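Local atomic coordinates of pirin-like protein (PDB entry 2P17), a protein that is of unknown function but, as a member of the pirin family within the cupin clan, binds one iron ion per subunit. Residues A[21-26]-A[44-49]; A[75-80]-A[124-129]; A[117-122]-A[162-167]. All coordinates share one frame; numbering follows the deposited sequence.

Contact 1: A[21-26]-A[44-49]; sequences IHRSGS and EDIFER
His22 and Asp45 are joined by a nearly straight hydrogen bond running diagonally between adjacent antiparallel strands: His22 NE2 donates to Asp45 OD1 over 2.7 Å, with 173° at the hydrogen. OD1 sits in the imidazole plane, but the donor reaches it on the anti side, 23° out of the carboxylate plane. The ring gets there because CG of His22 stands opposite its own backbone N (chi1 -176°), stretching along the sheet past its cross-strand neighbour Phe47. Two carbons flank this polar link, Phe47 CB at 3.8 Å from His22 CD2 and Ser24 CB at 3.5 Å from Asp45 OD1, and the ring edge faces the carbonyl oxygen of Ile46.

Beneath the side chains, the backbone sets the register. Arg23 and Ile46 form a hydrogen-bonded pair with both N-to-O distances at 2.9 Å, and Gly25 and Glu44 repeat the pattern. At the other end of the ladder, past His22 and Phe47, Glu48 N donates to Ile21 O at 3.0 Å, and the two side chains meet at their CB atoms.

Further out, Phe52 meets the rings of both His22 and Phe47 edge-to-face, while His110 holds Glu44 OE2 on the other face of the sheet. Phe47 lies close to Glu101, a predicted iron ligand. Antiparallel strands paired beside a metal site in this way are characteristic of the cupin beta-barrel.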
loop_
_atom_site.group_PDB
_atom_site.type_symbol
_atom_site.label_atom_id
_atom_site.label_comp_id
_atom_site.label_asym_id
_atom_site.label_seq_id
_atom_site.Cartn_x
_atom_site.Cartn_y
_atom_site.Cartn_z
ATOM N N ILE A 21 14.940 -19.416 -0.364
ATOM C CA ILE A 21 13.669 -19.187 -1.076
ATOM C C ILE A 21 12.971 -17.879 -0.681
ATOM O O ILE A 21 11.840 -17.621 -1.111
ATOM C CB ILE A 21 12.697 -20.400 -0.924
ATOM C CG1 ILE A 21 12.351 -20.674 0.549
ATOM C CG2 ILE A 21 13.286 -21.643 -1.606
ATOM C CD1 ILE A 21 11.230 -21.693 0.741
ATOM N N HIS A 22 13.645 -17.043 0.110
ATOM C CA HIS A 22 12.993 -15.854 0.663
ATOM C C HIS A 22 13.952 -14.712 0.961
ATOM O O HIS A 22 14.901 -14.860 1.729
ATOM C CB HIS A 22 12.226 -16.246 1.934
ATOM C CG HIS A 22 11.428 -15.142 2.554
ATOM N ND1 HIS A 22 11.154 -15.100 3.903
ATOM C CD2 HIS A 22 10.820 -14.060 2.013
ATOM C CE1 HIS A 22 10.416 -14.037 4.171
ATOM N NE2 HIS A 22 10.212 -13.379 3.045
ATOM N N ARG A 23 13.701 -13.579 0.310
ATOM C CA ARG A 23 14.382 -12.323 0.605
ATOM C C ARG A 23 13.324 -11.324 1.056
ATOM O O ARG A 23 12.181 -11.379 0.604
ATOM C CB ARG A 23 15.103 -11.782 -0.631
ATOM C CG ARG A 23 16.211 -12.679 -1.147
ATOM C CD ARG A 23 17.016 -11.999 -2.245
ATOM N NE ARG A 23 17.951 -11.014 -1.701
ATOM C CZ ARG A 23 17.885 -9.698 -1.908
ATOM N NH1 ARG A 23 16.937 -9.178 -2.675
ATOM N NH2 ARG A 23 18.794 -8.901 -1.360
ATOM N N SER A 24 13.698 -10.411 1.941
ATOM C CA SER A 24 12.715 -9.441 2.425
ATOM C C SER A 24 13.310 -8.089 2.761
ATOM O O SER A 24 14.512 -7.974 3.000
ATOM C CB SER A 24 11.938 -9.978 3.635
ATOM O OG SER A 24 12.811 -10.204 4.726
ATOM N N GLY A 25 12.445 -7.075 2.791
ATOM C CA GLY A 25 12.887 -5.721 3.166
ATOM C C GLY A 25 11.818 -5.008 3.951
ATOM O O GLY A 25 10.638 -5.146 3.642
ATOM N N SER A 26 12.230 -4.270 4.979
ATOM C CA SER A 26 11.297 -3.475 5.778
ATOM C C SER A 26 11.145 -2.089 5.169
ATOM O O SER A 26 12.133 -1.368 4.991
ATOM C CB SER A 26 11.741 -3.377 7.245
ATOM O OG SER A 26 11.207 -4.463 7.992
ATOM N N GLU A 44 8.363 -5.846 2.140
ATOM C CA GLU A 44 8.606 -6.312 0.785
ATOM C C GLU A 44 9.142 -7.727 0.864
ATOM O O GLU A 44 10.053 -8.000 1.642
ATOM C CB GLU A 44 9.614 -5.410 0.073
ATOM C CG GLU A 44 9.962 -5.873 -1.342
ATOM C CD GLU A 44 11.199 -5.193 -1.916
ATOM O OE1 GLU A 44 12.130 -4.841 -1.152
ATOM O OE2 GLU A 44 11.244 -5.028 -3.150
ATOM N N ASP A 45 8.564 -8.625 0.069
ATOM C CA ASP A 45 8.994 -10.025 0.059
ATOM C C ASP A 45 9.214 -10.516 -1.356
ATOM O O ASP A 45 8.449 -10.188 -2.265
ATOM C CB ASP A 45 7.959 -10.915 0.743
ATOM C CG ASP A 45 7.864 -10.651 2.229
ATOM O OD1 ASP A 45 8.740 -11.135 2.974
ATOM O OD2 ASP A 45 6.909 -9.967 2.647
ATOM N N ILE A 46 10.281 -11.289 -1.535
ATOM C CA ILE A 46 10.491 -12.044 -2.756
ATOM C C ILE A 46 10.595 -13.492 -2.309
ATOM O O ILE A 46 11.508 -13.839 -1.549
ATOM C CB ILE A 46 11.783 -11.607 -3.483
ATOM C CG1 ILE A 46 11.715 -10.117 -3.842
ATOM C CG2 ILE A 46 12.024 -12.493 -4.716
ATOM C CD1 ILE A 46 12.993 -9.557 -4.403
ATOM N N PHE A 47 9.669 -14.338 -2.748
ATOM C CA PHE A 47 9.573 -15.675 -2.168
ATOM C C PHE A 47 9.073 -16.747 -3.121
ATOM O O PHE A 47 8.395 -16.448 -4.108
ATOM C CB PHE A 47 8.798 -15.667 -0.835
ATOM C CG PHE A 47 7.367 -15.187 -0.937
ATOM C CD1 PHE A 47 6.314 -16.067 -0.726
ATOM C CD2 PHE A 47 7.077 -13.848 -1.204
ATOM C CE1 PHE A 47 5.001 -15.632 -0.787
ATOM C CE2 PHE A 47 5.759 -13.395 -1.274
ATOM C CZ PHE A 47 4.711 -14.297 -1.068
ATOM N N GLU A 48 9.437 -17.991 -2.818
ATOM C CA GLU A 48 9.019 -19.144 -3.602
ATOM C C GLU A 48 8.033 -20.009 -2.824
ATOM O O GLU A 48 7.814 -19.800 -1.626
ATOM C CB GLU A 48 10.248 -19.964 -4.028
ATOM C CG GLU A 48 11.199 -19.187 -4.953
ATOM C CD GLU A 48 12.527 -19.885 -5.212
ATOM O OE1 GLU A 48 12.540 -21.112 -5.483
ATOM O OE2 GLU A 48 13.565 -19.190 -5.165
ATOM N N ARG A 49 7.430 -20.969 -3.520
ATOM C CA ARG A 49 6.475 -21.901 -2.928
ATOM C C ARG A 49 7.086 -22.595 -1.713
ATOM O O ARG A 49 8.231 -23.065 -1.756
ATOM C CB ARG A 49 6.033 -22.941 -3.962
ATOM C CG ARG A 49 4.821 -23.763 -3.555
ATOM C CD ARG A 49 4.234 -24.476 -4.761
ATOM N NE ARG A 49 3.047 -25.273 -4.443
ATOM C CZ ARG A 49 1.804 -24.799 -4.377
ATOM N NH1 ARG A 49 1.543 -23.510 -4.594
ATOM N NH2 ARG A 49 0.807 -25.628 -4.094
#

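Contact 2: A[75-80]-A[124-129]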
loop_
_atom_site.group_PDB
_atom_site.type_symbol
_atom_site.label_atom_id
_atom_site.label_comp_id
_atom_site.label_asym_id
_atom_site.label_seq_id
_atom_site.Cartn_x
_atom_site.Cartn_y
_atom_site.Cartn_z
ATOM N N ASP A 75 -7.409 -18.173 3.060
ATOM C CA ASP A 75 -7.801 -17.822 4.420
ATOM C C ASP A 75 -8.982 -18.676 4.900
ATOM O O ASP A 75 -9.730 -19.247 4.100
ATOM C CB ASP A 75 -8.076 -16.311 4.560
ATOM C CG ASP A 75 -9.343 -15.880 3.866
ATOM O OD1 ASP A 75 -10.436 -16.147 4.412
ATOM O OD2 ASP A 75 -9.242 -15.277 2.775
ATOM N N SER A 76 -9.129 -18.761 6.218
ATOM C CA SER A 76 -10.105 -19.657 6.836
ATOM C C SER A 76 -11.535 -19.135 6.853
ATOM O O SER A 76 -12.431 -19.819 7.348
ATOM C CB SER A 76 -9.664 -20.034 8.247
ATOM O OG SER A 76 -9.528 -18.881 9.070
ATOM N N LYS A 77 -11.743 -17.941 6.301
ATOM C CA LYS A 77 -13.087 -17.426 6.098
ATOM C C LYS A 77 -13.580 -17.737 4.686
ATOM O O LYS A 77 -14.628 -18.373 4.516
ATOM C CB LYS A 77 -13.157 -15.910 6.386
ATOM C CG LYS A 77 -14.546 -15.278 6.205
ATOM C CD LYS A 77 -15.522 -15.805 7.244
ATOM C CE LYS A 77 -16.819 -15.001 7.267
ATOM N NZ LYS A 77 -17.689 -15.308 6.100
ATOM N N ALA A 78 -12.813 -17.305 3.686
ATOM C CA ALA A 78 -13.239 -17.359 2.288
ATOM C C ALA A 78 -12.612 -18.490 1.465
ATOM O O ALA A 78 -13.079 -18.795 0.361
ATOM C CB ALA A 78 -12.997 -16.010 1.612
ATOM N N GLY A 79 -11.555 -19.109 1.988
ATOM C CA GLY A 79 -10.901 -20.212 1.281
ATOM C C GLY A 79 -9.837 -19.741 0.306
ATOM O O GLY A 79 -9.035 -18.863 0.638
ATOM N N HIS A 80 -9.833 -20.315 -0.897
ATOM C CA HIS A 80 -8.760 -20.071 -1.867
ATOM C C HIS A 80 -9.061 -19.012 -2.906
ATOM O O HIS A 80 -10.179 -18.928 -3.433
ATOM C CB HIS A 80 -8.395 -21.360 -2.599
ATOM C CG HIS A 80 -7.396 -22.194 -1.877
ATOM N ND1 HIS A 80 -6.039 -21.975 -1.975
ATOM C CD2 HIS A 80 -7.551 -23.249 -1.045
ATOM C CE1 HIS A 80 -5.401 -22.853 -1.222
ATOM N NE2 HIS A 80 -6.294 -23.642 -0.654
HETATM N N MSE A 124 -13.085 -6.670 16.694
HETATM C CA MSE A 124 -13.798 -7.949 16.762
HETATM C C MSE A 124 -14.769 -8.157 15.614
HETATM O O MSE A 124 -15.630 -9.040 15.684
HETATM C CB MSE A 124 -14.529 -8.085 18.102
HETATM C CG MSE A 124 -13.585 -8.116 19.291
HETATM SE SE MSE A 124 -12.627 -9.813 19.441
HETATM C CE MSE A 124 -14.066 -10.919 20.178
ATOM N N THR A 125 -14.626 -7.363 14.554
ATOM C CA THR A 125 -15.482 -7.471 13.374
ATOM C C THR A 125 -15.279 -8.828 12.696
ATOM O O THR A 125 -14.264 -9.499 12.913
ATOM C CB THR A 125 -15.248 -6.277 12.387
ATOM O OG1 THR A 125 -16.312 -6.198 11.429
ATOM C CG2 THR A 125 -13.928 -6.414 11.657
ATOM N N GLU A 126 -16.276 -9.260 11.926
ATOM C CA GLU A 126 -16.170 -10.522 11.195
ATOM C C GLU A 126 -15.020 -10.441 10.196
ATOM O O GLU A 126 -14.828 -9.398 9.578
ATOM C CB GLU A 126 -17.464 -10.830 10.441
ATOM C CG GLU A 126 -18.663 -11.195 11.319
ATOM C CD GLU A 126 -18.567 -12.578 11.936
ATOM O OE1 GLU A 126 -17.901 -13.465 11.351
ATOM O OE2 GLU A 126 -19.171 -12.787 13.009
ATOM N N PRO A 127 -14.252 -11.540 10.047
ATOM C CA PRO A 127 -13.241 -11.529 8.981
ATOM C C PRO A 127 -13.885 -11.412 7.603
ATOM O O PRO A 127 -15.015 -11.877 7.389
ATOM C CB PRO A 127 -12.518 -12.875 9.132
ATOM C CG PRO A 127 -13.387 -13.709 10.015
ATOM C CD PRO A 127 -14.258 -12.799 10.816
ATOM N N ARG A 128 -13.162 -10.789 6.675
ATOM C CA ARG A 128 -13.673 -10.531 5.329
ATOM C C ARG A 128 -12.478 -10.502 4.386
ATOM O O ARG A 128 -11.390 -10.060 4.764
ATOM C CB ARG A 128 -14.450 -9.201 5.325
ATOM C CG ARG A 128 -14.771 -8.551 3.984
ATOM C CD ARG A 128 -15.576 -7.265 4.214
ATOM N NE ARG A 128 -14.829 -6.123 4.775
ATOM C CZ ARG A 128 -15.423 -5.031 5.266
ATOM N NH1 ARG A 128 -16.747 -4.964 5.286
ATOM N NH2 ARG A 128 -14.719 -4.016 5.749
ATOM N N TYR A 129 -12.691 -10.970 3.165
ATOM C CA TYR A 129 -11.660 -10.992 2.141
ATOM C C TYR A 129 -12.188 -10.312 0.889
ATOM O O TYR A 129 -13.313 -10.565 0.456
ATOM C CB TYR A 129 -11.255 -12.440 1.827
ATOM C CG TYR A 129 -10.224 -12.541 0.726
ATOM C CD1 TYR A 129 -8.880 -12.246 0.974
ATOM C CD2 TYR A 129 -10.591 -12.923 -0.563
ATOM C CE1 TYR A 129 -7.940 -12.328 -0.028
ATOM C CE2 TYR A 129 -9.649 -13.004 -1.593
ATOM C CZ TYR A 129 -8.325 -12.711 -1.309
ATOM O OH TYR A 129 -7.380 -12.803 -2.305
#
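Asp75 and Tyr129 form the tight half of this contact, where an Asx turn at the tip of a beta-hairpin lies against the start of strand 128-132. Asp75 OD2 approaches the base of the tyrosine ring, 3.5 Å from Tyr129 CD1, with the carboxylate and ring planes inclined at 44°. The other oxygen turns back into its own loop: OD1 accepts Ala78 N at 2.7 Å on the syn side, well out of the carboxylate plane, and Lys77 N at 2.9 Å through the anti lone pair. CG of Asp75 lies between the backbone N and the carbonyl carbon (chi1 71°), which folds the carboxylate back over the turn, within reach of Lys77 N and Ala78 N. Backbone bonds between Asp75 and Gly79 close the hairpin below it.

Outside partners fix the two groups still further. His73 donates from NE2 to Asp75 OD2 and stacks its ring on that of Tyr129, while Tyr129 OH is held by Ser81, Gln89 and Asn131. The Asp75 side chain also lies about 4 Å from that of the iron ligand His99, so the tight half belongs to the surroundings of the metal site.

Away from this buried carboxylate the contact becomes looser and faces solvent. Ala78 adds its methyl, 4.0 Å from Tyr129 CB. The exposed Lys77 bends at chi2 (67°) and crosses Pro127 at roughly a right angle, contributing hydrocarbon instead of charge: its ammonium group stays apart from Glu126, whose carboxylate pairs with Arg95. What Lys77 brings to the proline is its methylene groups, with CD 4.1 Å from Pro127 CG and CE 3.6 Å from Pro127 O.

Contact 3: A[117-122]-A[162-167]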
loop_
_atom_site.group_PDB
_atom_site.type_symbol
_atom_site.label_atom_id
_atom_site.label_comp_id
_atom_site.label_asym_id
_atom_site.label_seq_id
_atom_site.Cartn_x
_atom_site.Cartn_y
_atom_site.Cartn_z
ATOM N N ASN A 117 -4.083 -1.000 11.107
ATOM C CA ASN A 117 -4.702 -1.230 12.409
ATOM C C ASN A 117 -6.217 -1.133 12.309
ATOM O O ASN A 117 -6.745 -0.384 11.488
ATOM C CB ASN A 117 -4.188 -0.205 13.414
ATOM C CG ASN A 117 -4.374 -0.648 14.847
ATOM O OD1 ASN A 117 -4.654 -1.816 15.121
ATOM N ND2 ASN A 117 -4.193 0.292 15.780
ATOM N N LEU A 118 -6.908 -1.911 13.139
ATOM C CA LEU A 118 -8.341 -1.723 13.351
ATOM C C LEU A 118 -8.544 -0.966 14.657
ATOM O O LEU A 118 -7.904 -1.293 15.668
ATOM C CB LEU A 118 -9.087 -3.058 13.418
ATOM C CG LEU A 118 -9.233 -3.871 12.118
ATOM C CD1 LEU A 118 -9.778 -5.260 12.385
ATOM C CD2 LEU A 118 -10.148 -3.158 11.151
ATOM N N PRO A 119 -9.447 0.035 14.650
ATOM C CA PRO A 119 -9.799 0.710 15.907
ATOM C C PRO A 119 -10.483 -0.278 16.847
ATOM O O PRO A 119 -11.036 -1.289 16.398
ATOM C CB PRO A 119 -10.807 1.775 15.477
ATOM C CG PRO A 119 -10.635 1.920 13.997
ATOM C CD PRO A 119 -10.177 0.596 13.500
ATOM N N SER A 120 -10.431 0.023 18.140
ATOM C CA SER A 120 -11.036 -0.840 19.156
ATOM C C SER A 120 -12.470 -1.234 18.789
ATOM O O SER A 120 -12.865 -2.391 18.969
ATOM C CB SER A 120 -11.013 -0.128 20.511
ATOM O OG SER A 120 -11.592 -0.933 21.514
ATOM N N ALA A 121 -13.237 -0.273 18.267
ATOM C CA ALA A 121 -14.632 -0.536 17.896
ATOM C C ALA A 121 -14.797 -1.662 16.878
ATOM O O ALA A 121 -15.861 -2.270 16.798
ATOM C CB ALA A 121 -15.311 0.717 17.381
ATOM N N TYR A 122 -13.759 -1.934 16.092
ATOM C CA TYR A 122 -13.873 -2.885 14.992
ATOM C C TYR A 122 -12.930 -4.070 15.116
ATOM O O TYR A 122 -12.878 -4.917 14.211
ATOM C CB TYR A 122 -13.599 -2.189 13.656
ATOM C CG TYR A 122 -14.521 -1.029 13.340
ATOM C CD1 TYR A 122 -15.708 -1.232 12.629
ATOM C CD2 TYR A 122 -14.201 0.276 13.721
ATOM C CE1 TYR A 122 -16.554 -0.171 12.337
ATOM C CE2 TYR A 122 -15.049 1.348 13.423
ATOM C CZ TYR A 122 -16.221 1.110 12.725
ATOM O OH TYR A 122 -17.056 2.165 12.423
ATOM N N LYS A 162 -14.281 -1.989 0.272
ATOM C CA LYS A 162 -14.817 -1.736 1.608
ATOM C C LYS A 162 -13.683 -1.408 2.576
ATOM O O LYS A 162 -12.641 -2.084 2.597
ATOM C CB LYS A 162 -15.608 -2.941 2.109
ATOM C CG LYS A 162 -16.753 -3.368 1.196
ATOM C CD LYS A 162 -17.345 -4.684 1.670
ATOM C CE LYS A 162 -18.649 -4.998 0.963
ATOM N NZ LYS A 162 -19.247 -6.241 1.517
ATOM N N ASN A 163 -13.872 -0.341 3.342
ATOM C CA ASN A 163 -12.891 0.093 4.322
ATOM C C ASN A 163 -13.541 0.140 5.699
ATOM O O ASN A 163 -14.733 0.446 5.826
ATOM C CB ASN A 163 -12.368 1.506 4.015
ATOM C CG ASN A 163 -11.272 1.562 2.922
ATOM O OD1 ASN A 163 -10.801 2.654 2.603
ATOM N ND2 ASN A 163 -10.871 0.426 2.367
ATOM N N ILE A 164 -12.728 -0.132 6.712
ATOM C CA ILE A 164 -13.062 0.217 8.081
ATOM C C ILE A 164 -12.337 1.541 8.372
ATOM O O ILE A 164 -12.970 2.596 8.393
ATOM C CB ILE A 164 -12.724 -0.948 9.042
ATOM C CG1 ILE A 164 -13.690 -2.117 8.774
ATOM C CG2 ILE A 164 -12.834 -0.509 10.489
ATOM C CD1 ILE A 164 -13.257 -3.437 9.323
ATOM N N VAL A 165 -11.017 1.506 8.564
ATOM C CA VAL A 165 -10.243 2.739 8.562
ATOM C C VAL A 165 -10.206 3.232 7.114
ATOM O O VAL A 165 -9.798 2.483 6.221
ATOM C CB VAL A 165 -8.786 2.520 9.069
ATOM C CG1 VAL A 165 -7.900 3.727 8.748
ATOM C CG2 VAL A 165 -8.768 2.250 10.561
ATOM N N PRO A 166 -10.630 4.488 6.865
ATOM C CA PRO A 166 -10.477 5.026 5.512
ATOM C C PRO A 166 -9.025 5.023 5.062
ATOM O O PRO A 166 -8.167 5.602 5.731
ATOM C CB PRO A 166 -10.999 6.470 5.637
ATOM C CG PRO A 166 -11.950 6.422 6.801
ATOM C CD PRO A 166 -11.281 5.462 7.765
ATOM N N VAL A 167 -8.767 4.353 3.945
ATOM C CA VAL A 167 -7.430 4.275 3.363
ATOM C C VAL A 167 -7.514 4.607 1.880
ATOM O O VAL A 167 -8.334 4.044 1.142
ATOM C CB VAL A 167 -6.805 2.865 3.543
ATOM C CG1 VAL A 167 -5.463 2.727 2.796
ATOM C CG2 VAL A 167 -6.611 2.553 5.019
HETATM O O HOH W 1 -8.916 -0.748 9.251
#
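Ile164 lays its CG2 methyl over one face of the Tyr122 ring, a CH-pi contact between two loops of the two-cupin fold of pirins. One loop leaves strand 109-117, within the N-terminal cupin; the other leads into strand 167-174 of the C-terminal one. The methyl stands 3.6 Å from the ring centroid and 23° off the ring normal. It is displaced toward the CB end of the ring, so Tyr122 CG is the nearest ring atom, at 3.4 Å. The side chains of Tyr122 and Ile164 run antiparallel to one another as they overlap. A turn closed by Tyr122 N and Pro119 O brings the ring back over the isoleucine.

Both branches of Ile164 are used. With CG1 placed opposite the carbonyl carbon (chi1 -69°), CG2 serves the tyrosine and also touches Leu118, while CD1 runs on to meet CD2 of that leucine at 3.6 Å as the two chains cross at a slant. Thr92 and Arg128, outside these loops, also touch the isoleucine, so it is wedged among several parts of the fold.

Val165, the next residue, turns its CG2 methyl to another partner: it rests 3.7 Å from Pro119 CD, with CG of the same ring also close, and lies against the carbonyl of Asn117. The amide end of Asn117 is engaged elsewhere, its OD1 held by Lys123. The polar backbone between the loops is served by one water, which donates to Asn117 O at 3.1 Å and accepts from Val165 N at 3.2 Å.

In the fold
Contacts 1 and 2 lie at similar distances from the iron of the N-terminal cupin, and contact 3 farther off. In contact 1 the Asp45 side chain is about 9 Å from the metal, and in contact 2 that of Asp75 is about 10 Å; the nearest atoms of these contacts are about 7 Å apart, so they do not touch. In contact 3 Leu118 is about 14 Å from the iron, where the chain passes toward the second cupin. This contact does touch contact 2: Thr125 CG2 lies 3.8 Å from Ile164 CD1, and Arg128 packs on Lys162 and Ile164. Segments of contacts 2 and 3 alternate along the chain, whereas contact 1 closes before either opens.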